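PDB 2PQI: ribosome-inactivating protein 3, which belongs to the plant ribosome-inactivating protein family, which shares a fold of a mixed beta sheet packed with helices. Local coordinates for residues L57-S62 / A132-A137. Sequence-based numbering, arbitrary orientation.
Sequences LKTRTS and AVNDLA
Asn134 reaches from the helix into the turn 59-62 and makes the one hydrogen bond between the two segments, a good example of how a side-chain amide can tie a helix to a hairpin turn. Its ND2 donates to Thr59 OG1 at 2.6 Å, with an N-H...O angle of 151° and the hydroxyl close to the amide plane. With chi1 at 53°, the Thr59 hydroxyl is flanked by its own N and C and faces back into the turn. There it donates in turn to Ser62 O at 2.9 Å, arriving from above the carbonyl plane, and accepts a weak bond from Thr61 N. Ser62 O also accepts the backbone N-H of Thr59, the bond that closes the turn, so a single carbonyl holds both donors of Thr59. This turn links the antiparallel strands 52-58 and 63-69 of the mixed sheet in the ribosome-inactivating protein fold, and the C-terminal part of helix 126-137 packs against it. Apolar packing continues toward the strand, where Val133 lays CG2 against Leu57 CB at 3.9 Å. Its other methyl, CG1, makes a van der Waals contact with the backbone carbonyl at Leu57 O, 3.6 Å away. The Thr59 and Val133 side chains run alongside each other in opposing senses, with Thr59 CG2 4.0 Å from Val133 CB. Ile64 of the neighbouring strand touches both Val133 and Ala137. One helical turn beyond Val133, the methyl group of Ala137 meets both CB and OG of Ser62, and Pro81 touches both residues.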
ATOM      1  N   LEU A  57      -8.031   9.635   4.541  1.00 29.16           N
ATOM      2  CA  LEU A  57      -7.602  10.535   3.492  1.00 28.52           C
ATOM      3  C   LEU A  57      -8.795  11.467   3.283  1.00 31.02           C
ATOM      4  O   LEU A  57      -9.904  11.017   2.953  1.00 28.34           O
ATOM      5  CB  LEU A  57      -7.301   9.746   2.215  1.00 23.29           C
ATOM      6  CG  LEU A  57      -6.275   8.607   2.326  1.00 26.26           C
ATOM      7  CD1 LEU A  57      -6.234   7.821   1.007  1.00 20.05           C
ATOM      8  CD2 LEU A  57      -4.878   9.162   2.674  1.00 21.61           C
ATOM      9  N   LYS A  58      -8.588  12.759   3.511  1.00 31.31           N
ATOM     10  CA  LYS A  58      -9.695  13.689   3.340  1.00 33.95           C
ATOM     11  C   LYS A  58      -9.370  14.846   2.427  1.00 30.23           C
ATOM     12  O   LYS A  58      -8.320  15.464   2.533  1.00 32.01           O
ATOM     13  CB  LYS A  58     -10.175  14.210   4.694  1.00 34.72           C
ATOM     14  CG  LYS A  58      -9.423  15.384   5.225  1.00 34.58           C
ATOM     15  CD  LYS A  58     -10.235  16.053   6.322  1.00 42.25           C
ATOM     16  CE  LYS A  58     -11.605  16.475   5.811  1.00 40.28           C
ATOM     17  NZ  LYS A  58     -12.374  17.177   6.863  1.00 45.77           N
ATOM     18  N   THR A  59     -10.280  15.114   1.504  1.00 35.48           N
ATOM     19  CA  THR A  59     -10.112  16.197   0.554  1.00 39.52           C
ATOM     20  C   THR A  59     -10.776  17.428   1.142  1.00 42.86           C
ATOM     21  O   THR A  59     -10.908  17.542   2.356  1.00 47.94           O
ATOM     22  CB  THR A  59     -10.772  15.852  -0.784  1.00 37.77           C
ATOM     23  OG1 THR A  59     -12.134  15.458  -0.555  1.00 33.91           O
ATOM     24  CG2 THR A  59     -10.016  14.728  -1.469  1.00 35.04           C
ATOM     25  N   ARG A  60     -11.195  18.354   0.294  1.00 43.85           N
ATOM     26  CA  ARG A  60     -11.847  19.551   0.802  1.00 44.53           C
ATOM     27  C   ARG A  60     -13.366  19.358   0.877  1.00 42.84           C
ATOM     28  O   ARG A  60     -14.073  20.104   1.554  1.00 41.49           O
ATOM     29  CB  ARG A  60     -11.472  20.752  -0.074  1.00 46.11           C
ATOM     30  CG  ARG A  60     -10.163  21.421   0.341  1.00 48.44           C
ATOM     31  CD  ARG A  60      -9.638  22.348  -0.742  1.00 50.42           C
ATOM     32  NE  ARG A  60     -10.725  23.012  -1.456  1.00 59.74           N
ATOM     33  CZ  ARG A  60     -11.540  23.924  -0.925  1.00 62.44           C
ATOM     34  NH1 ARG A  60     -11.395  24.296   0.343  1.00 64.63           N
ATOM     35  NH2 ARG A  60     -12.511  24.456  -1.661  1.00 56.71           N
ATOM     36  N   THR A  61     -13.854  18.312   0.224  1.00 41.24           N
ATOM     37  CA  THR A  61     -15.280  18.033   0.192  1.00 40.95           C
ATOM     38  C   THR A  61     -15.720  16.701   0.780  1.00 41.74           C
ATOM     39  O   THR A  61     -16.848  16.579   1.257  1.00 44.24           O
ATOM     40  CB  THR A  61     -15.774  18.094  -1.226  1.00 40.12           C
ATOM     41  OG1 THR A  61     -14.772  17.533  -2.085  1.00 42.00           O
ATOM     42  CG2 THR A  61     -16.047  19.534  -1.621  1.00 42.31           C
ATOM     43  N   SER A  62     -14.856  15.694   0.736  1.00 43.29           N
ATOM     44  CA  SER A  62     -15.217  14.397   1.295  1.00 43.09           C
ATOM     45  C   SER A  62     -13.998  13.678   1.852  1.00 39.30           C
ATOM     46  O   SER A  62     -12.925  14.271   1.986  1.00 42.36           O
ATOM     47  CB  SER A  62     -15.883  13.529   0.224  1.00 48.09           C
ATOM     48  OG  SER A  62     -16.568  12.442   0.819  1.00 51.16           O
ATOM     49  N   ALA A 132      -9.532  10.164  -6.624  1.00 31.19           N
ATOM     50  CA  ALA A 132      -9.860   8.827  -6.123  1.00 32.80           C
ATOM     51  C   ALA A 132     -10.712   8.845  -4.850  1.00 34.20           C
ATOM     52  O   ALA A 132     -11.721   8.124  -4.756  1.00 31.36           O
ATOM     53  CB  ALA A 132      -8.581   8.030  -5.880  1.00 31.23           C
ATOM     54  N   VAL A 133     -10.300   9.659  -3.878  1.00 29.40           N
ATOM     55  CA  VAL A 133     -11.027   9.766  -2.619  1.00 32.43           C
ATOM     56  C   VAL A 133     -12.462  10.237  -2.836  1.00 35.83           C
ATOM     57  O   VAL A 133     -13.415   9.603  -2.356  1.00 36.21           O
ATOM     58  CB  VAL A 133     -10.353  10.766  -1.633  1.00 33.28           C
ATOM     59  CG1 VAL A 133     -11.222  10.914  -0.379  1.00 27.26           C
ATOM     60  CG2 VAL A 133      -8.937  10.296  -1.266  1.00 26.04           C
ATOM     61  N   ASN A 134     -12.622  11.342  -3.564  1.00 34.86           N
ATOM     62  CA  ASN A 134     -13.960  11.887  -3.798  1.00 38.14           C
ATOM     63  C   ASN A 134     -14.861  10.893  -4.492  1.00 34.89           C
ATOM     64  O   ASN A 134     -16.032  10.774  -4.148  1.00 31.38           O
ATOM     65  CB  ASN A 134     -13.883  13.189  -4.600  1.00 39.77           C
ATOM     66  CG  ASN A 134     -13.269  14.324  -3.801  1.00 42.73           C
ATOM     67  OD1 ASN A 134     -12.721  15.272  -4.366  1.00 47.36           O
ATOM     68  ND2 ASN A 134     -13.366  14.238  -2.479  1.00 38.54           N
ATOM     69  N   ASP A 135     -14.308  10.172  -5.457  1.00 35.52           N
ATOM     70  CA  ASP A 135     -15.084   9.180  -6.185  1.00 40.87           C
ATOM     71  C   ASP A 135     -15.441   7.982  -5.303  1.00 39.56           C
ATOM     72  O   ASP A 135     -16.601   7.570  -5.255  1.00 42.29           O
ATOM     73  CB  ASP A 135     -14.320   8.730  -7.437  1.00 48.14           C
ATOM     74  CG  ASP A 135     -14.581   9.635  -8.639  1.00 59.15           C
ATOM     75  OD1 ASP A 135     -15.605   9.424  -9.327  1.00 68.00           O
ATOM     76  OD2 ASP A 135     -13.777  10.561  -8.892  1.00 63.52           O
ATOM     77  N   LEU A 136     -14.458   7.430  -4.598  1.00 36.37           N
ATOM     78  CA  LEU A 136     -14.716   6.282  -3.736  1.00 33.93           C
ATOM     79  C   LEU A 136     -15.679   6.636  -2.618  1.00 35.30           C
ATOM     80  O   LEU A 136     -16.380   5.767  -2.102  1.00 33.56           O
ATOM     81  CB  LEU A 136     -13.408   5.753  -3.153  1.00 29.55           C
ATOM     82  CG  LEU A 136     -12.533   5.025  -4.177  1.00 23.19           C
ATOM     83  CD1 LEU A 136     -11.134   4.745  -3.615  1.00 21.29           C
ATOM     84  CD2 LEU A 136     -13.241   3.736  -4.559  1.00 11.88           C
ATOM     85  N   ALA A 137     -15.714   7.915  -2.256  1.00 35.59           N
ATOM     86  CA  ALA A 137     -16.603   8.394  -1.202  1.00 40.44           C
ATOM     87  C   ALA A 137     -18.080   8.411  -1.605  1.00 43.84           C
ATOM     88  O   ALA A 137     -18.962   8.309  -0.749  1.00 44.47           O
ATOM     89  CB  ALA A 137     -16.176   9.783  -0.769  1.00 37.78           C
TER